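Local structure of BauA (Acinetobacter baumannii, 6HCP) at residues A[100-114]-A[122-134]. The protein takes up ferric preacinetobactin across the outer membrane of the pathogen, as a receptor of the TonB-dependent family. Sequence-based numbering, arbitrary orientation.
With EDO (1,2-ethanediol), chain G.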
ATOM      1  N   TRP A 100     -15.509  12.160 -19.343  1.00 25.14           N
ATOM      2  CA  TRP A 100     -16.778  12.162 -20.067  1.00 25.74           C
ATOM      3  C   TRP A 100     -16.729  11.271 -21.315  1.00 28.22           C
ATOM      4  O   TRP A 100     -17.763  10.979 -21.913  1.00 27.72           O
ATOM      5  CB  TRP A 100     -17.195  13.597 -20.386  1.00 24.53           C
ATOM      6  CG  TRP A 100     -16.122  14.424 -21.021  1.00 25.24           C
ATOM      7  CD1 TRP A 100     -15.256  15.277 -20.406  1.00 25.72           C
ATOM      8  CD2 TRP A 100     -15.835  14.510 -22.428  1.00 23.81           C
ATOM      9  NE1 TRP A 100     -14.435  15.868 -21.327  1.00 23.63           N
ATOM     10  CE2 TRP A 100     -14.825  15.481 -22.579  1.00 22.48           C
ATOM     11  CE3 TRP A 100     -16.398  13.934 -23.571  1.00 26.31           C
ATOM     12  CZ2 TRP A 100     -14.270  15.781 -23.820  1.00 27.00           C
ATOM     13  CZ3 TRP A 100     -15.847  14.233 -24.802  1.00 27.47           C
ATOM     14  CH2 TRP A 100     -14.779  15.124 -24.919  1.00 26.80           C
ATOM     15  N   SER A 101     -15.537  10.812 -21.697  1.00 23.44           N
ATOM     16  CA  SER A 101     -15.377   9.809 -22.744  1.00 24.70           C
ATOM     17  C   SER A 101     -14.069   9.069 -22.515  1.00 23.71           C
ATOM     18  O   SER A 101     -13.204   9.553 -21.787  1.00 24.34           O
ATOM     19  CB  SER A 101     -15.394  10.400 -24.145  1.00 26.50           C
ATOM     20  OG  SER A 101     -14.129  10.969 -24.481  1.00 25.63           O
ATOM     21  N   GLU A 102     -13.891   7.968 -23.247  1.00 21.91           N
ATOM     22  CA  GLU A 102     -12.565   7.350 -23.385  1.00 23.20           C
ATOM     23  C   GLU A 102     -11.707   8.269 -24.259  1.00 25.83           C
ATOM     24  O   GLU A 102     -12.218   9.141 -24.976  1.00 24.00           O
ATOM     25  CB  GLU A 102     -12.642   5.966 -24.037  1.00 23.55           C
ATOM     26  CG  GLU A 102     -13.549   4.977 -23.312  1.00 28.56           C
ATOM     27  CD  GLU A 102     -13.428   3.550 -23.817  1.00 31.53           C
ATOM     28  OE1 GLU A 102     -12.278   3.103 -23.958  1.00 37.08           O
ATOM     29  OE2 GLU A 102     -14.487   2.873 -24.058  1.00 28.73           O
ATOM     30  N   ASN A 103     -10.395   8.121 -24.129  1.00 23.57           N
ATOM     31  CA  ASN A 103      -9.473   8.953 -24.893  1.00 24.15           C
ATOM     32  C   ASN A 103      -8.206   8.161 -25.184  1.00 23.72           C
ATOM     33  O   ASN A 103      -7.448   7.836 -24.273  1.00 24.83           O
ATOM     34  CB  ASN A 103      -9.111  10.242 -24.164  1.00 22.89           C
ATOM     35  CG  ASN A 103      -8.243  11.158 -25.014  1.00 25.23           C
ATOM     36  OD1 ASN A 103      -8.507  11.321 -26.199  1.00 25.83           O
ATOM     37  ND2 ASN A 103      -7.184  11.712 -24.447  1.00 21.67           N
ATOM     38  N   TYR A 104      -7.985   7.816 -26.454  1.00 22.21           N
ATOM     39  CA  TYR A 104      -6.758   7.135 -26.837  1.00 22.79           C
ATOM     40  C   TYR A 104      -6.291   7.579 -28.236  1.00 27.43           C
ATOM     41  O   TYR A 104      -7.047   8.099 -29.038  1.00 25.61           O
ATOM     42  CB  TYR A 104      -6.924   5.612 -26.794  1.00 23.97           C
ATOM     43  CG  TYR A 104      -8.129   5.076 -27.520  1.00 25.03           C
ATOM     44  CD1 TYR A 104      -8.078   4.739 -28.862  1.00 23.35           C
ATOM     45  CD2 TYR A 104      -9.319   4.847 -26.852  1.00 29.19           C
ATOM     46  CE1 TYR A 104      -9.209   4.329 -29.549  1.00 25.26           C
ATOM     47  CE2 TYR A 104     -10.445   4.390 -27.519  1.00 29.67           C
ATOM     48  CZ  TYR A 104     -10.398   4.133 -28.872  1.00 27.43           C
ATOM     49  OH  TYR A 104     -11.532   3.706 -29.528  1.00 29.67           O
ATOM     50  N   TYR A 105      -4.979   7.478 -28.422  1.00 21.25           N
ATOM     51  CA  TYR A 105      -4.280   7.712 -29.656  1.00 22.25           C
ATOM     52  C   TYR A 105      -3.741   6.373 -30.168  1.00 25.89           C
ATOM     53  O   TYR A 105      -3.310   5.528 -29.374  1.00 23.09           O
ATOM     54  CB  TYR A 105      -3.110   8.670 -29.438  1.00 20.65           C
ATOM     55  CG  TYR A 105      -3.483  10.055 -28.985  1.00 22.33           C
ATOM     56  CD1 TYR A 105      -3.807  10.310 -27.664  1.00 24.92           C
ATOM     57  CD2 TYR A 105      -3.320  11.138 -29.831  1.00 21.48           C
ATOM     58  CE1 TYR A 105      -4.111  11.588 -27.229  1.00 20.73           C
ATOM     59  CE2 TYR A 105      -3.697  12.413 -29.439  1.00 25.22           C
ATOM     60  CZ  TYR A 105      -4.033  12.650 -28.121  1.00 25.39           C
ATOM     61  OH  TYR A 105      -4.338  13.913 -27.733  1.00 25.94           O
ATOM     62  N   ILE A 106      -3.705   6.221 -31.494  1.00 22.51           N
ATOM     63  CA  ILE A 106      -3.063   5.096 -32.156  1.00 21.19           C
ATOM     64  C   ILE A 106      -2.048   5.668 -33.158  1.00 23.25           C
ATOM     65  O   ILE A 106      -2.385   6.570 -33.930  1.00 23.05           O
ATOM     66  CB  ILE A 106      -4.115   4.188 -32.837  1.00 23.71           C
ATOM     67  CG1 ILE A 106      -5.204   3.739 -31.851  1.00 25.15           C
ATOM     68  CG2 ILE A 106      -3.432   3.005 -33.494  1.00 24.74           C
ATOM     69  CD1 ILE A 106      -6.326   2.939 -32.462  1.00 26.69           C
ATOM     70  N   ARG A 107      -0.799   5.187 -33.088  1.00 22.61           N
ATOM     71  CA  ARG A 107       0.300   5.690 -33.905  1.00 22.99           C
ATOM     72  C   ARG A 107       0.379   7.220 -33.802  1.00 24.92           C
ATOM     73  O   ARG A 107       0.756   7.909 -34.764  1.00 24.68           O
ATOM     74  CB  ARG A 107       0.145   5.234 -35.357  1.00 22.45           C
ATOM     75  CG  ARG A 107       0.482   3.764 -35.536  1.00 26.16           C
ATOM     76  CD  ARG A 107       0.671   3.340 -36.981  1.00 25.45           C
ATOM     77  NE  ARG A 107       1.161   1.978 -37.036  1.00 25.73           N
ATOM     78  CZ  ARG A 107       1.302   1.258 -38.142  1.00 27.46           C
ATOM     79  NH1 ARG A 107       0.779   1.678 -39.289  1.00 26.18           N
ATOM     80  NH2 ARG A 107       1.853   0.060 -38.048  1.00 25.34           N
ATOM     81  N   GLY A 108       0.063   7.737 -32.611  1.00 22.78           N
ATOM     82  CA  GLY A 108       0.268   9.127 -32.275  1.00 21.72           C
ATOM     83  C   GLY A 108      -0.794  10.065 -32.818  1.00 21.42           C
ATOM     84  O   GLY A 108      -0.632  11.288 -32.717  1.00 24.32           O
ATOM     85  N   TYR A 109      -1.888   9.522 -33.357  1.00 20.99           N
ATOM     86  CA  TYR A 109      -3.023  10.312 -33.796  1.00 21.71           C
ATOM     87  C   TYR A 109      -4.286   9.890 -33.039  1.00 25.42           C
ATOM     88  O   TYR A 109      -4.483   8.711 -32.767  1.00 23.40           O
ATOM     89  CB  TYR A 109      -3.288  10.112 -35.289  1.00 23.29           C
ATOM     90  CG  TYR A 109      -2.292  10.795 -36.187  1.00 21.33           C
ATOM     91  CD1 TYR A 109      -2.191  12.170 -36.231  1.00 24.59           C
ATOM     92  CD2 TYR A 109      -1.425  10.047 -36.964  1.00 24.20           C
ATOM     93  CE1 TYR A 109      -1.284  12.794 -37.066  1.00 22.11           C
ATOM     94  CE2 TYR A 109      -0.481  10.656 -37.769  1.00 25.86           C
ATOM     95  CZ  TYR A 109      -0.442  12.033 -37.850  1.00 25.08           C
ATOM     96  OH  TYR A 109       0.426  12.640 -38.711  1.00 30.47           O
ATOM     97  N   ALA A 110      -5.176  10.851 -32.810  1.00 23.34           N
ATOM     98  CA  ALA A 110      -6.442  10.574 -32.141  1.00 25.50           C
ATOM     99  C   ALA A 110      -7.179   9.466 -32.896  1.00 24.62           C
ATOM    100  O   ALA A 110      -7.163   9.402 -34.126  1.00 25.39           O
ATOM    101  CB  ALA A 110      -7.274  11.833 -32.050  1.00 27.16           C
ATOM    102  N   SER A 111      -7.783   8.554 -32.133  1.00 21.92           N
ATOM    103  CA  SER A 111      -8.705   7.579 -32.641  1.00 23.71           C
ATOM    104  C   SER A 111     -10.017   7.707 -31.868  1.00 27.64           C
ATOM    105  O   SER A 111     -10.086   7.368 -30.684  1.00 25.80           O
ATOM    106  CB  SER A 111      -8.150   6.175 -32.551  1.00 25.48           C
ATOM    107  OG  SER A 111      -9.100   5.227 -33.051  1.00 24.86           O
ATOM    108  N   SER A 112     -11.028   8.286 -32.519  1.00 25.27           N
ATOM    109  CA  SER A 112     -12.258   8.698 -31.831  1.00 24.81           C
ATOM    110  C   SER A 112     -13.070   7.472 -31.416  1.00 22.43           C
ATOM    111  O   SER A 112     -13.251   6.518 -32.215  1.00 23.43           O
ATOM    112  CB  SER A 112     -13.081   9.625 -32.714  1.00 24.92           C
ATOM    113  OG  SER A 112     -14.350   9.907 -32.128  1.00 26.06           O
ATOM    114  N   THR A 113     -13.685   7.557 -30.236  1.00 22.14           N
ATOM    115  CA  THR A 113     -14.649   6.570 -29.800  1.00 24.14           C
ATOM    116  C   THR A 113     -15.793   6.463 -30.808  1.00 24.29           C
ATOM    117  O   THR A 113     -16.405   5.412 -30.945  1.00 25.38           O
ATOM    118  CB  THR A 113     -15.158   6.898 -28.393  1.00 22.79           C
ATOM    119  OG1 THR A 113     -15.713   8.221 -28.375  1.00 24.98           O
ATOM    120  CG2 THR A 113     -14.039   6.773 -27.384  1.00 26.55           C
ATOM    121  N   ASN A 114     -16.113   7.584 -31.453  1.00 23.67           N
ATOM    122  CA  ASN A 114     -17.219   7.642 -32.410  1.00 26.15           C
ATOM    123  C   ASN A 114     -16.965   6.744 -33.633  1.00 27.26           C
ATOM    124  O   ASN A 114     -17.891   6.516 -34.412  1.00 26.20           O
ATOM    125  CB  ASN A 114     -17.379   9.034 -33.022  1.00 28.13           C
ATOM    126  CG  ASN A 114     -17.949  10.098 -32.122  1.00 31.14           C
ATOM    127  OD1 ASN A 114     -18.044  11.244 -32.557  1.00 29.96           O
ATOM    128  ND2 ASN A 114     -18.176   9.791 -30.849  1.00 28.40           N
ATOM    129  N   PHE A 122     -19.854   0.772 -39.024  0.50 25.59           N
ATOM    130  CA  PHE A 122     -19.653   2.002 -38.267  0.50 22.61           C
ATOM    131  C   PHE A 122     -21.016   2.614 -37.894  0.50 25.02           C
ATOM    132  O   PHE A 122     -22.050   2.261 -38.466  0.50 26.74           O
ATOM    133  CB  PHE A 122     -18.750   2.930 -39.081  0.50 20.70           C
ATOM    134  CG  PHE A 122     -17.369   2.378 -39.321  0.50 21.07           C
ATOM    135  CD1 PHE A 122     -17.104   1.553 -40.405  0.50 18.24           C
ATOM    136  CD2 PHE A 122     -16.349   2.610 -38.413  0.50 19.53           C
ATOM    137  CE1 PHE A 122     -15.856   0.980 -40.584  0.50 18.29           C
ATOM    138  CE2 PHE A 122     -15.095   2.041 -38.597  0.50 19.67           C
ATOM    139  CZ  PHE A 122     -14.836   1.260 -39.699  0.50 19.83           C
ATOM    140  N   GLY A 123     -21.023   3.435 -36.842  1.00 24.93           N
ATOM    141  CA  GLY A 123     -22.199   4.172 -36.408  1.00 26.94           C
ATOM    142  C   GLY A 123     -23.148   3.398 -35.493  1.00 27.56           C
ATOM    143  O   GLY A 123     -24.306   3.843 -35.302  1.00 28.65           O
ATOM    144  N   ILE A 124     -22.693   2.275 -34.912  1.00 26.38           N
ATOM    145  CA  ILE A 124     -23.554   1.405 -34.079  1.00 25.73           C
ATOM    146  C   ILE A 124     -23.153   1.458 -32.591  1.00 31.41           C
ATOM    147  O   ILE A 124     -24.006   1.316 -31.692  1.00 27.10           O
ATOM    148  CB  ILE A 124     -23.513  -0.046 -34.586  1.00 25.04           C
ATOM    149  CG1 ILE A 124     -23.741  -0.127 -36.097  1.00 28.97           C
ATOM    150  CG2 ILE A 124     -24.486  -0.914 -33.812  1.00 29.25           C
ATOM    151  CD1 ILE A 124     -25.040   0.520 -36.524  1.00 31.81           C
ATOM    152  N   THR A 125     -21.846   1.497 -32.344  1.00 26.86           N
ATOM    153  CA  THR A 125     -21.248   1.391 -31.001  1.00 26.25           C
ATOM    154  C   THR A 125     -21.593   2.597 -30.140  1.00 27.05           C
ATOM    155  O   THR A 125     -21.915   3.683 -30.630  1.00 26.04           O
ATOM    156  CB  THR A 125     -19.725   1.216 -31.114  1.00 27.70           C
ATOM    157  OG1 THR A 125     -19.226   2.179 -32.040  1.00 29.46           O
ATOM    158  CG2 THR A 125     -19.319  -0.168 -31.561  1.00 29.26           C
ATOM    159  N   PRO A 126     -21.470   2.479 -28.798  1.00 27.86           N
ATOM    160  CA  PRO A 126     -21.686   3.622 -27.916  1.00 26.66           C
ATOM    161  C   PRO A 126     -20.787   4.809 -28.280  1.00 23.86           C
ATOM    162  O   PRO A 126     -19.667   4.613 -28.721  1.00 26.81           O
ATOM    163  CB  PRO A 126     -21.375   3.043 -26.529  1.00 25.03           C
ATOM    164  CG  PRO A 126     -21.729   1.588 -26.675  1.00 26.68           C
ATOM    165  CD  PRO A 126     -21.245   1.225 -28.062  1.00 25.71           C
ATOM    166  N   PHE A 127     -21.313   6.019 -28.105  1.00 25.15           N
ATOM    167  CA  PHE A 127     -20.698   7.225 -28.662  1.00 25.24           C
ATOM    168  C   PHE A 127     -19.341   7.534 -28.005  1.00 25.37           C
ATOM    169  O   PHE A 127     -18.402   7.871 -28.690  1.00 22.95           O
ATOM    170  CB  PHE A 127     -21.646   8.404 -28.473  1.00 26.32           C
ATOM    171  CG  PHE A 127     -21.392   9.577 -29.384  1.00 28.08           C
ATOM    172  CD1 PHE A 127     -21.796   9.549 -30.709  1.00 31.93           C
ATOM    173  CD2 PHE A 127     -20.825  10.747 -28.900  1.00 25.75           C
ATOM    174  CE1 PHE A 127     -21.662  10.677 -31.512  1.00 26.51           C
ATOM    175  CE2 PHE A 127     -20.658  11.856 -29.713  1.00 29.75           C
ATOM    176  CZ  PHE A 127     -21.068  11.816 -31.029  1.00 26.35           C
ATOM    177  N   TYR A 128     -19.247   7.411 -26.675  1.00 22.47           N
ATOM    178  CA  TYR A 128     -18.095   7.954 -25.939  1.00 26.30           C
ATOM    179  C   TYR A 128     -17.407   6.906 -25.048  1.00 26.36           C
ATOM    180  O   TYR A 128     -16.238   7.085 -24.701  1.00 25.26           O
ATOM    181  CB  TYR A 128     -18.520   9.135 -25.072  1.00 23.43           C
ATOM    182  CG  TYR A 128     -18.617  10.467 -25.755  1.00 22.03           C
ATOM    183  CD1 TYR A 128     -17.816  10.805 -26.837  1.00 26.23           C
ATOM    184  CD2 TYR A 128     -19.565  11.385 -25.343  1.00 24.38           C
ATOM    185  CE1 TYR A 128     -17.874  12.066 -27.411  1.00 25.49           C
ATOM    186  CE2 TYR A 128     -19.603  12.666 -25.864  1.00 25.73           C
ATOM    187  CZ  TYR A 128     -18.799  12.986 -26.940  1.00 25.11           C
ATOM    188  OH  TYR A 128     -18.897  14.229 -27.472  1.00 26.80           O
ATOM    189  N   ARG A 129     -18.145   5.914 -24.538  1.00 25.28           N
ATOM    190  CA  ARG A 129     -17.505   4.855 -23.736  1.00 24.97           C
ATOM    191  C   ARG A 129     -18.284   3.557 -23.900  1.00 24.50           C
ATOM    192  O   ARG A 129     -19.497   3.566 -23.858  1.00 29.05           O
ATOM    193  CB  ARG A 129     -17.422   5.256 -22.256  1.00 25.75           C
ATOM    194  CG  ARG A 129     -16.844   4.178 -21.337  1.00 26.55           C
ATOM    195  CD  ARG A 129     -16.025   4.787 -20.204  1.00 33.22           C
ATOM    196  NE  ARG A 129     -16.804   5.720 -19.424  1.00 34.48           N
ATOM    197  CZ  ARG A 129     -16.485   6.981 -19.190  1.00 31.16           C
ATOM    198  NH1 ARG A 129     -15.229   7.407 -19.331  1.00 29.83           N
ATOM    199  NH2 ARG A 129     -17.415   7.765 -18.677  1.00 30.31           N
ATOM    200  N   THR A 130     -17.545   2.463 -24.095  1.00 26.45           N
ATOM    201  CA  THR A 130     -18.096   1.166 -24.337  1.00 26.47           C
ATOM    202  C   THR A 130     -17.583   0.189 -23.276  1.00 29.32           C
ATOM    203  O   THR A 130     -16.405  -0.149 -23.274  1.00 26.11           O
ATOM    204  CB  THR A 130     -17.775   0.678 -25.761  1.00 27.56           C
ATOM    205  OG1 THR A 130     -18.371   1.597 -26.679  1.00 27.06           O
ATOM    206  CG2 THR A 130     -18.307  -0.715 -26.021  1.00 29.63           C
ATOM    207  N   SER A 131     -18.515  -0.390 -22.503  1.00 29.06           N
ATOM    208  CA  SER A 131     -18.178  -1.509 -21.602  1.00 28.35           C
ATOM    209  C   SER A 131     -18.162  -2.803 -22.408  1.00 32.45           C
ATOM    210  O   SER A 131     -18.981  -3.010 -23.302  1.00 30.23           O
ATOM    211  CB  SER A 131     -19.126  -1.577 -20.408  1.00 34.05           C
ATOM    212  OG  SER A 131     -18.562  -2.384 -19.371  1.00 31.90           O
ATOM    213  N   PRO A 132     -17.120  -3.640 -22.271  1.00 27.95           N
ATOM    214  CA  PRO A 132     -16.889  -4.686 -23.265  1.00 27.43           C
ATOM    215  C   PRO A 132     -17.533  -6.071 -23.064  1.00 27.91           C
ATOM    216  O   PRO A 132     -17.151  -7.019 -23.779  1.00 30.49           O
ATOM    217  CB  PRO A 132     -15.368  -4.858 -23.216  1.00 27.25           C
ATOM    218  CG  PRO A 132     -14.996  -4.510 -21.795  1.00 31.10           C
ATOM    219  CD  PRO A 132     -15.958  -3.419 -21.390  1.00 31.47           C
ATOM    220  N   GLU A 133     -18.582  -6.158 -22.243  1.00 28.71           N
ATOM    221  CA  GLU A 133     -19.154  -7.475 -21.868  1.00 30.31           C
ATOM    222  C   GLU A 133     -19.796  -8.185 -23.067  1.00 32.32           C
ATOM    223  O   GLU A 133     -19.961  -9.392 -23.038  1.00 34.08           O
ATOM    224  CB  GLU A 133     -20.191  -7.323 -20.759  1.00 33.50           C
ATOM    225  CG  GLU A 133     -19.560  -7.127 -19.393  1.00 34.92           C
ATOM    226  CD  GLU A 133     -19.176  -5.692 -19.086  1.00 32.82           C
ATOM    227  OE1 GLU A 133     -19.414  -4.798 -19.955  1.00 33.57           O
ATOM    228  OE2 GLU A 133     -18.730  -5.441 -17.947  1.00 33.51           O
ATOM    229  N   MET A 134     -20.202  -7.449 -24.098  1.00 30.15           N
ATOM    230  CA  MET A 134     -20.949  -8.096 -25.187  1.00 30.54           C
ATOM    231  C   MET A 134     -20.035  -8.533 -26.332  1.00 32.02           C
ATOM    232  O   MET A 134     -20.529  -9.039 -27.348  1.00 30.23           O
ATOM    233  CB  MET A 134     -22.075  -7.197 -25.710  1.00 34.85           C
ATOM    234  CG  MET A 134     -21.620  -5.895 -26.328  1.00 34.25           C
ATOM    235  SD  MET A 134     -23.034  -4.896 -26.910  1.00 37.40           S
ATOM    236  CE  MET A 134     -23.389  -5.690 -28.467  1.00 32.44           C
TER
HETATM  237  C1  EDO G 804     -20.885   1.872 -42.804  1.00 41.61           C
HETATM  238  O1  EDO G 804     -19.949   1.211 -41.921  1.00 31.16           O
HETATM  239  C2  EDO G 804     -21.033   3.344 -42.446  1.00 37.85           C
HETATM  240  O2  EDO G 804     -19.907   4.106 -42.916  1.00 47.53           O
HETATM  241  O   HOH W   1     -18.967   4.670 -31.436  1.00 29.01           O
HETATM  242  O   HOH W   2     -18.423   4.256 -35.861  1.00 28.43           O
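Tyr128 lies between Trp100 and Phe127. On one face of its ring the CZ3 edge of Trp100 makes a T-shaped stack, centroids 5.3 Å apart and planes at 74°; over the opposite face sits CD2 of Phe127, and Thr113 OG1 reaches the ring's edge. The Phe127 ring in turn carries the amide of Asn114, with ND2 over its centre. With CG anti to the backbone N (chi1 -160°), the Phe127 ring lies beside the residue's own carbonyl, and one amide meets both: ND2 also donates to Phe127 O (2.9 Å), tilted from the carbonyl plane. Thr113 OG1 grips the same oxygen in plane, on a lone pair, at 2.7 Å. Farther along, Glu102 N binds Tyr128 O almost straight (2.9 Å), while the extended Glu102 side chain crosses the aliphatic part of Arg129, and its OE2 accepts a nearly straight bond from Thr130 N (3.1 Å). Glu102 OE1 is held by Thr81, the Arg129 guanidinium by Gly99 and a salt bridge from NH2 to Asp249. One water sits within hydrogen-bonding distance of Thr113 O, Thr125 OG1 and Pro126 O. Within the plug domain, the contact thus ties the region around hairpin 105-110 to the loop joining strands 121-122 and 135-142, inside the barrel.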